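PDB 6HCP: BauA from Acinetobacter baumannii, which is a TonB-dependent outer-membrane receptor for ferric preacinetobactin and probably carries it across the outer membrane for iron supply. Local coordinates for residues 347-352 with 366-371; 119-124 with 305-310. One frame throughout, in Å; residues are numbered along the deposited sequence. Where two conformers were deposited one is given.

Contact 1: 347-352 with 366-371; sequences SADAGF and VANATY. With C8E ((hydroxyethyloxy)tri(ethyloxy)octane), chain B; C8E ((hydroxyethyloxy)tri(ethyloxy)octane), chain C.
A348 pairs with Y371, A350 with A369 and F352 with A367, each through two backbone hydrogen bonds, so that 347-352 and 366-371 run as antiparallel neighbours with their axes at 161°. Between these lie the non-hydrogen-bonded pairs D349–T370 and G351–N368; with no side chain at G351, its CA comes to 4.0 Å from N368 CA. The side chain of N368 can be followed outward. Its CB rests 3.4 Å from A350 O on the facing strand. With chi1 at 79°, CG stands between the backbone N and the carbonyl carbon, which turns the amide toward D349 and leaves CG facing D349 OD1. At the tip, ND2 donates to D349 OD1 over 3.1 Å, reaching it from above the carboxylate plane, with the two flat groups 64° apart, while N368 OD1 accepts from R443 NH1. D349 OD1 is gripped a second time by the hydroxyl of Y305, and T370 CG2 lies beside the carboxylate, 3.9 Å from D349 CG. On the other face of the sheet the surface is apolar: A348 CB meets the edge of the Y371 ring at CD2 (4.3 Å), and detergent chains lie along it. C8E of chain C places its C8 3.9 Å above a face of the F352 ring; C10 of C8E of chain B comes to 3.5 Å from F352 CE2. Detergent here is consistent with a membrane-facing barrel wall, whereas D349 and N368 point inward. Strand 302-318 flanks 347-352, strand 412-431 flanks 366-371, and L121 of the plug packs against S347 and D349.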
ATOM      1  N   SER A 347      47.885   7.387   6.412  1.00 25.85           N
ATOM      2  CA  SER A 347      47.576   8.099   7.618  1.00 28.43           C
ATOM      3  C   SER A 347      48.207   7.399   8.822  1.00 26.93           C
ATOM      4  O   SER A 347      48.431   6.190   8.843  1.00 29.92           O
ATOM      5  CB  SER A 347      46.076   8.272   7.794  1.00 33.30           C
ATOM      6  OG  SER A 347      45.457   7.021   7.783  1.00 42.46           O
ATOM      7  N   ALA A 348      48.458   8.188   9.858  1.00 28.14           N
ATOM      8  CA  ALA A 348      49.112   7.667  11.050  1.00 28.86           C
ATOM      9  C   ALA A 348      48.706   8.507  12.247  1.00 28.39           C
ATOM     10  O   ALA A 348      48.451   9.711  12.118  1.00 27.49           O
ATOM     11  CB  ALA A 348      50.617   7.658  10.845  1.00 32.99           C
ATOM     12  N   ASP A 349      48.756   7.873  13.417  1.00 26.87           N
ATOM     13  CA  ASP A 349      48.445   8.488  14.687  1.00 29.80           C
ATOM     14  C   ASP A 349      49.173   7.676  15.757  1.00 36.50           C
ATOM     15  O   ASP A 349      48.941   6.453  15.854  1.00 35.43           O
ATOM     16  CB  ASP A 349      46.933   8.484  14.923  1.00 31.90           C
ATOM     17  CG  ASP A 349      46.475   9.050  16.255  1.00 38.68           C
ATOM     18  OD1 ASP A 349      47.338   9.434  17.074  1.00 37.10           O
ATOM     19  OD2 ASP A 349      45.241   9.114  16.463  1.00 38.70           O
ATOM     20  N   ALA A 350      50.121   8.316  16.447  1.00 31.73           N
ATOM     21  CA  ALA A 350      50.929   7.657  17.488  1.00 32.42           C
ATOM     22  C   ALA A 350      51.049   8.582  18.694  1.00 30.11           C
ATOM     23  O   ALA A 350      51.070   9.803  18.560  1.00 32.10           O
ATOM     24  CB  ALA A 350      52.286   7.295  16.934  1.00 33.83           C
ATOM     25  N   GLY A 351      51.132   7.991  19.889  1.00 30.87           N
ATOM     26  CA  GLY A 351      51.252   8.794  21.072  1.00 33.67           C
ATOM     27  C   GLY A 351      51.462   7.974  22.332  1.00 29.77           C
ATOM     28  O   GLY A 351      51.758   6.785  22.289  1.00 29.66           O
ATOM     29  N   PHE A 352      51.274   8.670  23.448  1.00 29.03           N
ATOM     30  CA  PHE A 352      51.392   8.133  24.758  1.00 32.84           C
ATOM     31  C   PHE A 352      50.155   8.550  25.533  1.00 32.74           C
ATOM     32  O   PHE A 352      49.647   9.656  25.349  1.00 32.05           O
ATOM     33  CB  PHE A 352      52.641   8.670  25.466  1.00 31.38           C
ATOM     34  CG  PHE A 352      53.944   8.218  24.854  1.00 34.38           C
ATOM     35  CD1 PHE A 352      54.531   7.023  25.234  1.00 43.52           C
ATOM     36  CD2 PHE A 352      54.565   8.972  23.876  1.00 43.00           C
ATOM     37  CE1 PHE A 352      55.715   6.591  24.651  1.00 40.85           C
ATOM     38  CE2 PHE A 352      55.736   8.529  23.278  1.00 44.69           C
ATOM     39  CZ  PHE A 352      56.288   7.324  23.642  1.00 38.61           C
ATOM     40  N   VAL A 366      47.016  12.520  27.503  1.00 27.12           N
ATOM     41  CA  VAL A 366      47.386  11.923  26.263  1.00 25.42           C
ATOM     42  C   VAL A 366      48.158  12.955  25.428  1.00 27.37           C
ATOM     43  O   VAL A 366      47.862  14.143  25.475  1.00 30.03           O
ATOM     44  CB  VAL A 366      46.134  11.421  25.507  1.00 26.79           C
ATOM     45  CG1 VAL A 366      45.084  12.508  25.374  1.00 29.55           C
ATOM     46  CG2 VAL A 366      46.488  10.843  24.147  1.00 28.13           C
ATOM     47  N   ALA A 367      49.127  12.459  24.662  1.00 30.86           N
ATOM     48  CA  ALA A 367      49.870  13.281  23.726  1.00 33.81           C
ATOM     49  C   ALA A 367      50.034  12.479  22.442  1.00 29.26           C
ATOM     50  O   ALA A 367      50.427  11.324  22.486  1.00 30.42           O
ATOM     51  CB  ALA A 367      51.216  13.676  24.290  1.00 33.34           C
ATOM     52  N   ASN A 368      49.808  13.129  21.292  1.00 26.55           N
ATOM     53  CA  ASN A 368      49.903  12.398  20.057  1.00 25.54           C
ATOM     54  C   ASN A 368      50.424  13.278  18.925  1.00 25.66           C
ATOM     55  O   ASN A 368      50.563  14.507  19.049  1.00 26.44           O
ATOM     56  CB  ASN A 368      48.564  11.727  19.706  1.00 26.53           C
ATOM     57  CG  ASN A 368      47.545  12.676  19.105  1.00 29.94           C
ATOM     58  OD1 ASN A 368      47.574  13.876  19.374  1.00 26.77           O
ATOM     59  ND2 ASN A 368      46.587  12.124  18.364  1.00 27.31           N
ATOM     60  N   ALA A 369      50.808  12.580  17.859  1.00 27.10           N
ATOM     61  CA  ALA A 369      51.180  13.140  16.589  1.00 30.98           C
ATOM     62  C   ALA A 369      50.402  12.409  15.500  1.00 29.98           C
ATOM     63  O   ALA A 369      50.293  11.178  15.554  1.00 30.28           O
ATOM     64  CB  ALA A 369      52.671  12.984  16.385  1.00 32.71           C
ATOM     65  N   THR A 370      49.869  13.170  14.532  1.00 27.60           N
ATOM     66  CA  THR A 370      49.096  12.581  13.432  1.00 27.70           C
ATOM     67  C   THR A 370      49.672  13.061  12.102  1.00 29.57           C
ATOM     68  O   THR A 370      50.238  14.160  12.014  1.00 30.46           O
ATOM     69  CB  THR A 370      47.599  12.923  13.525  1.00 26.57           C
ATOM     70  OG1 THR A 370      47.366  14.281  13.131  1.00 29.81           O
ATOM     71  CG2 THR A 370      47.037  12.697  14.905  1.00 29.31           C
ATOM     72  N   TYR A 371      49.440  12.252  11.068  1.00 28.85           N
ATOM     73  CA  TYR A 371      49.852  12.532   9.697  1.00 30.45           C
ATOM     74  C   TYR A 371      48.775  11.987   8.747  1.00 28.42           C
ATOM     75  O   TYR A 371      48.264  10.888   8.933  1.00 31.40           O
ATOM     76  CB  TYR A 371      51.218  11.908   9.393  1.00 35.83           C
ATOM     77  CG  TYR A 371      52.297  12.257  10.394  1.00 51.58           C
ATOM     78  CD1 TYR A 371      53.101  13.376  10.214  1.00 62.06           C
ATOM     79  CD2 TYR A 371      52.469  11.522  11.564  1.00 70.56           C
ATOM     80  CE1 TYR A 371      54.070  13.732  11.141  1.00 58.33           C
ATOM     81  CE2 TYR A 371      53.428  11.868  12.508  1.00 54.00           C
ATOM     82  CZ  TYR A 371      54.228  12.980  12.294  1.00 51.19           C
ATOM     83  OH  TYR A 371      55.183  13.335  13.200  1.00 61.27           O
TER
HETATM   84  C1  C8E B 829      52.664  17.813  21.871  1.00 48.93           C
HETATM   85  C2  C8E B 829      53.517  16.590  22.111  1.00 52.16           C
HETATM   86  C3  C8E B 829      53.480  15.598  20.957  1.00 53.07           C
HETATM   87  C4  C8E B 829      53.739  14.161  21.427  1.00 60.96           C
HETATM   88  C5  C8E B 829      54.113  13.237  20.268  1.00 54.26           C
HETATM   89  C6  C8E B 829      54.083  11.769  20.638  1.00 47.32           C
HETATM   90  C7  C8E B 829      54.598  10.935  19.469  1.00 53.96           C
HETATM   91  C8  C8E B 829      55.466   9.769  19.927  1.00 67.37           C
HETATM   92  O9  C8E B 829      55.237   8.576  19.166  1.00 71.65           O
HETATM   93  C10 C8E B 829      55.185   7.426  20.016  1.00 58.61           C
HETATM   94  C11 C8E B 829      55.530   6.175  19.242  1.00 62.25           C
HETATM   95  O12 C8E B 829      54.900   5.097  19.912  1.00 64.56           O
HETATM   96  C1  C8E C 828      59.068   2.558  31.894  1.00 72.33           C
HETATM   97  C2  C8E C 828      59.538   3.899  31.354  1.00 75.95           C
HETATM   98  C3  C8E C 828      59.891   3.871  29.862  1.00 77.47           C
HETATM   99  C4  C8E C 828      59.991   5.278  29.243  1.00 77.30           C
HETATM  100  C5  C8E C 828      59.542   5.323  27.774  1.00 73.57           C
HETATM  101  C6  C8E C 828      59.462   6.742  27.181  1.00 70.20           C
HETATM  102  C7  C8E C 828      58.290   7.558  27.740  1.00 64.93           C
HETATM  103  C8  C8E C 828      57.979   8.837  26.948  1.00 67.14           C
HETATM  104  O9  C8E C 828      56.916   9.629  27.530  1.00 63.34           O
HETATM  105  C10 C8E C 828      56.614  10.772  26.705  1.00 53.39           C
HETATM  106  C11 C8E C 828      55.451  11.599  27.236  1.00 63.17           C
HETATM  107  O12 C8E C 828      55.234  12.786  26.448  1.00 71.70           O
HETATM  108  C13 C8E C 828      54.958  13.945  27.248  1.00 65.82           C
HETATM  109  C14 C8E C 828      54.136  14.965  26.471  1.00 63.70           C
HETATM  110  O15 C8E C 828      54.340  16.287  26.985  1.00 75.38           O
HETATM  111  C16 C8E C 828      54.478  17.290  25.962  1.00 77.79           C
HETATM  112  C17 C8E C 828      55.035  18.605  26.526  1.00 83.92           C
HETATM  113  O18 C8E C 828      55.129  19.662  25.547  1.00 77.26           O
HETATM  114  C19 C8E C 828      56.211  19.517  24.610  1.00 74.93           C
HETATM  115  C20 C8E C 828      56.493  20.815  23.849  1.00 65.81           C
HETATM  116  O21 C8E C 828      56.909  20.545  22.501  1.00 60.48           O

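Contact 2: 119-124 with 305-310; sequences NGLFGI and YAAYGQ. With EDO (1,2-ethanediol), chain P; EDO (1,2-ethanediol), chain G.
L121 and I124 approach strand 305-310 without a direct hydrogen bond: L121 CA stays 7.4 Å from A307 CA, and I124 CA closes to 6.0 Å from Q310 CA as the chain turns through G120 and G123, both at positive phi. Direct contact is made by side-chain methyls. L121 holds CG anti to its N (chi1 -168°), which carries the branch across to the strand; CD2 settles on the backbone, 3.8 Å from G309 N, and CD1 meets A307 CB at 4.3 Å. I124 reaches the same glycine with the end of its chain, CD1 lying over G309 CA and 3.6 Å from Q310 N. L121 CD2 and I124 CD1 both lie where a side chain at G309 would project. One water bridges the two segments, donating to G123 O at 2.9 Å and, weakly, to G309 O. Two ethanediol molecules, probably from the crystallisation liquor, lie beside L121: O2 of EDO of chain P donates to N119 O (2.8 Å) and touches A307 CB, while O1 of EDO of chain G accepts from F122 N at 2.9 Å. Segment 119-124 belongs to the plug, where the short, weakly bonded strand 121-122 is one of the two edge strands of a five-stranded mixed sheet, next to 117-118; strand 302-318 is barrel wall between 282-297 and 331-358, and both of these neighbours also touch L121.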
ATOM      1  N   ASN A 119      38.218   2.922  13.739  1.00 26.47           N
ATOM      2  CA  ASN A 119      38.946   2.665  14.970  1.00 29.09           C
ATOM      3  C   ASN A 119      39.807   3.889  15.320  1.00 34.76           C
ATOM      4  O   ASN A 119      40.964   3.753  15.765  1.00 27.10           O
ATOM      5  CB  ASN A 119      39.810   1.409  14.825  1.00 31.61           C
ATOM      6  CG  ASN A 119      38.992   0.168  14.521  1.00 32.33           C
ATOM      7  OD1 ASN A 119      37.942  -0.044  15.129  1.00 28.97           O
ATOM      8  ND2 ASN A 119      39.476  -0.662  13.616  1.00 27.79           N
ATOM      9  N   GLY A 120      39.258   5.084  15.085  1.00 28.16           N
ATOM     10  CA  GLY A 120      39.881   6.343  15.507  1.00 26.92           C
ATOM     11  C   GLY A 120      40.800   6.957  14.453  1.00 27.13           C
ATOM     12  O   GLY A 120      41.291   8.069  14.664  1.00 29.62           O
ATOM     13  N   LEU A 121      41.064   6.247  13.354  1.00 27.02           N
ATOM     14  CA  LEU A 121      42.006   6.681  12.309  1.00 26.41           C
ATOM     15  C   LEU A 121      41.256   7.198  11.074  1.00 29.90           C
ATOM     16  O   LEU A 121      40.428   6.480  10.504  1.00 27.41           O
ATOM     17  CB  LEU A 121      42.904   5.498  11.924  1.00 26.30           C
ATOM     18  CG  LEU A 121      44.127   5.832  11.070  1.00 27.15           C
ATOM     19  CD1 LEU A 121      45.107   6.729  11.829  1.00 32.92           C
ATOM     20  CD2 LEU A 121      44.834   4.567  10.603  1.00 27.25           C
ATOM     21  N   PHE A 122      41.659   8.373  10.587  0.50 25.59           N
ATOM     22  CA  PHE A 122      41.046   9.003   9.424  0.50 22.61           C
ATOM     23  C   PHE A 122      41.773   8.555   8.143  0.50 25.02           C
ATOM     24  O   PHE A 122      42.888   8.029   8.195  0.50 26.74           O
ATOM     25  CB  PHE A 122      41.035  10.517   9.642  0.50 20.70           C
ATOM     26  CG  PHE A 122      40.204  10.957  10.819  0.50 21.07           C
ATOM     27  CD1 PHE A 122      40.743  11.012  12.097  0.50 18.24           C
ATOM     28  CD2 PHE A 122      38.855  11.232  10.667  0.50 19.53           C
ATOM     29  CE1 PHE A 122      39.960  11.339  13.193  0.50 18.29           C
ATOM     30  CE2 PHE A 122      38.073  11.566  11.765  0.50 19.67           C
ATOM     31  CZ  PHE A 122      38.630  11.658  13.019  0.50 19.83           C
ATOM     32  N   GLY A 123      41.076   8.647   7.009  1.00 24.93           N
ATOM     33  CA  GLY A 123      41.635   8.356   5.698  1.00 26.94           C
ATOM     34  C   GLY A 123      41.614   6.881   5.297  1.00 27.56           C
ATOM     35  O   GLY A 123      42.317   6.504   4.328  1.00 28.65           O
ATOM     36  N   ILE A 124      40.823   6.046   5.992  1.00 26.38           N
ATOM     37  CA  ILE A 124      40.793   4.587   5.744  1.00 25.73           C
ATOM     38  C   ILE A 124      39.460   4.140   5.112  1.00 31.41           C
ATOM     39  O   ILE A 124      39.416   3.174   4.324  1.00 27.10           O
ATOM     40  CB  ILE A 124      41.048   3.809   7.046  1.00 25.04           C
ATOM     41  CG1 ILE A 124      42.274   4.336   7.794  1.00 28.97           C
ATOM     42  CG2 ILE A 124      41.138   2.319   6.773  1.00 29.25           C
ATOM     43  CD1 ILE A 124      43.525   4.319   6.943  1.00 31.81           C
ATOM     44  N   TYR A 305      51.017   3.925  21.960  1.00 36.08           N
ATOM     45  CA  TYR A 305      50.223   3.361  20.886  1.00 34.86           C
ATOM     46  C   TYR A 305      50.697   3.944  19.559  1.00 33.87           C
ATOM     47  O   TYR A 305      51.266   5.029  19.505  1.00 31.10           O
ATOM     48  CB  TYR A 305      48.733   3.619  21.123  1.00 32.80           C
ATOM     49  CG  TYR A 305      48.302   5.043  20.846  1.00 33.14           C
ATOM     50  CD1 TYR A 305      47.907   5.431  19.580  1.00 34.38           C
ATOM     51  CD2 TYR A 305      48.271   5.994  21.846  1.00 36.44           C
ATOM     52  CE1 TYR A 305      47.545   6.739  19.305  1.00 34.57           C
ATOM     53  CE2 TYR A 305      47.873   7.300  21.598  1.00 37.63           C
ATOM     54  CZ  TYR A 305      47.500   7.671  20.320  1.00 34.61           C
ATOM     55  OH  TYR A 305      47.109   8.951  20.050  1.00 40.10           O
ATOM     56  N   ALA A 306      50.485   3.167  18.497  1.00 33.20           N
ATOM     57  CA  ALA A 306      50.719   3.629  17.158  1.00 36.01           C
ATOM     58  C   ALA A 306      49.674   3.002  16.239  1.00 40.14           C
ATOM     59  O   ALA A 306      49.346   1.812  16.380  1.00 32.77           O
ATOM     60  CB  ALA A 306      52.115   3.275  16.722  1.00 36.51           C
ATOM     61  N   ALA A 307      49.220   3.799  15.273  1.00 32.93           N
ATOM     62  CA  ALA A 307      48.284   3.358  14.222  1.00 32.93           C
ATOM     63  C   ALA A 307      48.786   3.879  12.878  1.00 32.99           C
ATOM     64  O   ALA A 307      49.268   4.999  12.783  1.00 33.60           O
ATOM     65  CB  ALA A 307      46.899   3.870  14.532  1.00 30.15           C
ATOM     66  N   TYR A 308      48.770   3.003  11.874  1.00 28.41           N
ATOM     67  CA  TYR A 308      49.104   3.319  10.532  1.00 29.82           C
ATOM     68  C   TYR A 308      48.063   2.678   9.614  1.00 29.93           C
ATOM     69  O   TYR A 308      47.683   1.521   9.808  1.00 32.35           O
ATOM     70  CB  TYR A 308      50.492   2.788  10.151  1.00 36.41           C
ATOM     71  CG  TYR A 308      50.852   3.035   8.707  1.00 43.21           C
ATOM     72  CD1 TYR A 308      51.245   4.300   8.281  1.00 48.73           C
ATOM     73  CD2 TYR A 308      50.668   2.057   7.738  1.00 47.07           C
ATOM     74  CE1 TYR A 308      51.526   4.561   6.948  1.00 46.22           C
ATOM     75  CE2 TYR A 308      50.943   2.303   6.399  1.00 43.99           C
ATOM     76  CZ  TYR A 308      51.380   3.559   6.006  1.00 49.19           C
ATOM     77  OH  TYR A 308      51.608   3.847   4.694  1.00 54.95           O
ATOM     78  N   GLY A 309      47.750   3.377   8.527  1.00 29.16           N
ATOM     79  CA  GLY A 309      46.835   2.851   7.540  1.00 28.67           C
ATOM     80  C   GLY A 309      47.019   3.476   6.185  1.00 25.39           C
ATOM     81  O   GLY A 309      47.640   4.541   6.036  1.00 30.21           O
ATOM     82  N   GLN A 310      46.356   2.866   5.200  1.00 27.15           N
ATOM     83  CA  GLN A 310      46.325   3.360   3.857  1.00 26.28           C
ATOM     84  C   GLN A 310      45.015   2.912   3.195  1.00 28.97           C
ATOM     85  O   GLN A 310      44.438   1.860   3.526  1.00 29.52           O
ATOM     86  CB  GLN A 310      47.532   2.838   3.067  1.00 32.40           C
ATOM     87  CG  GLN A 310      47.685   1.338   3.173  1.00 42.79           C
ATOM     88  CD  GLN A 310      48.964   0.854   2.533  1.00 60.56           C
ATOM     89  OE1 GLN A 310      48.967  -0.128   1.794  1.00 72.94           O
ATOM     90  NE2 GLN A 310      50.046   1.578   2.770  1.00 48.86           N
TER
HETATM   91  C1  EDO P 813      43.432   6.297  17.173  1.00 75.06           C
HETATM   92  O1  EDO P 813      44.380   6.225  18.242  1.00 90.48           O
HETATM   93  C2  EDO P 813      44.042   5.747  15.898  1.00 60.80           C
HETATM   94  O2  EDO P 813      43.653   4.378  15.758  1.00 62.01           O
HETATM   95  C1  EDO G 804      45.120  10.383  11.326  1.00 41.61           C
HETATM   96  O1  EDO G 804      43.801   9.988  11.771  1.00 31.16           O
HETATM   97  C2  EDO G 804      45.048  11.189  10.038  1.00 37.85           C
HETATM   98  O2  EDO G 804      44.628  12.541  10.296  1.00 47.53           O
HETATM   99  O   HOH W   1      45.141   6.620   4.931  1.00 43.92           O

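From the N terminus the chain passes first through the plug, where 119-124 waits for a partner 181 residues later; contact 2 closes that long loop when barrel strand 302-318 arrives. Contact 1 opens only afterwards and closes a short one, the hairpin of strands 331-358 and 361-381, so the two follow in series without crossing. They meet where strand 331-358 borders strand 302-318: D349 O and A307 N are 2.7 Å apart, probably hydrogen-bonded. S347 OG also reaches the plug at F122 O. Contact 1 thus joins wall strand to wall strand, and contact 2 sets the plug against that same wall.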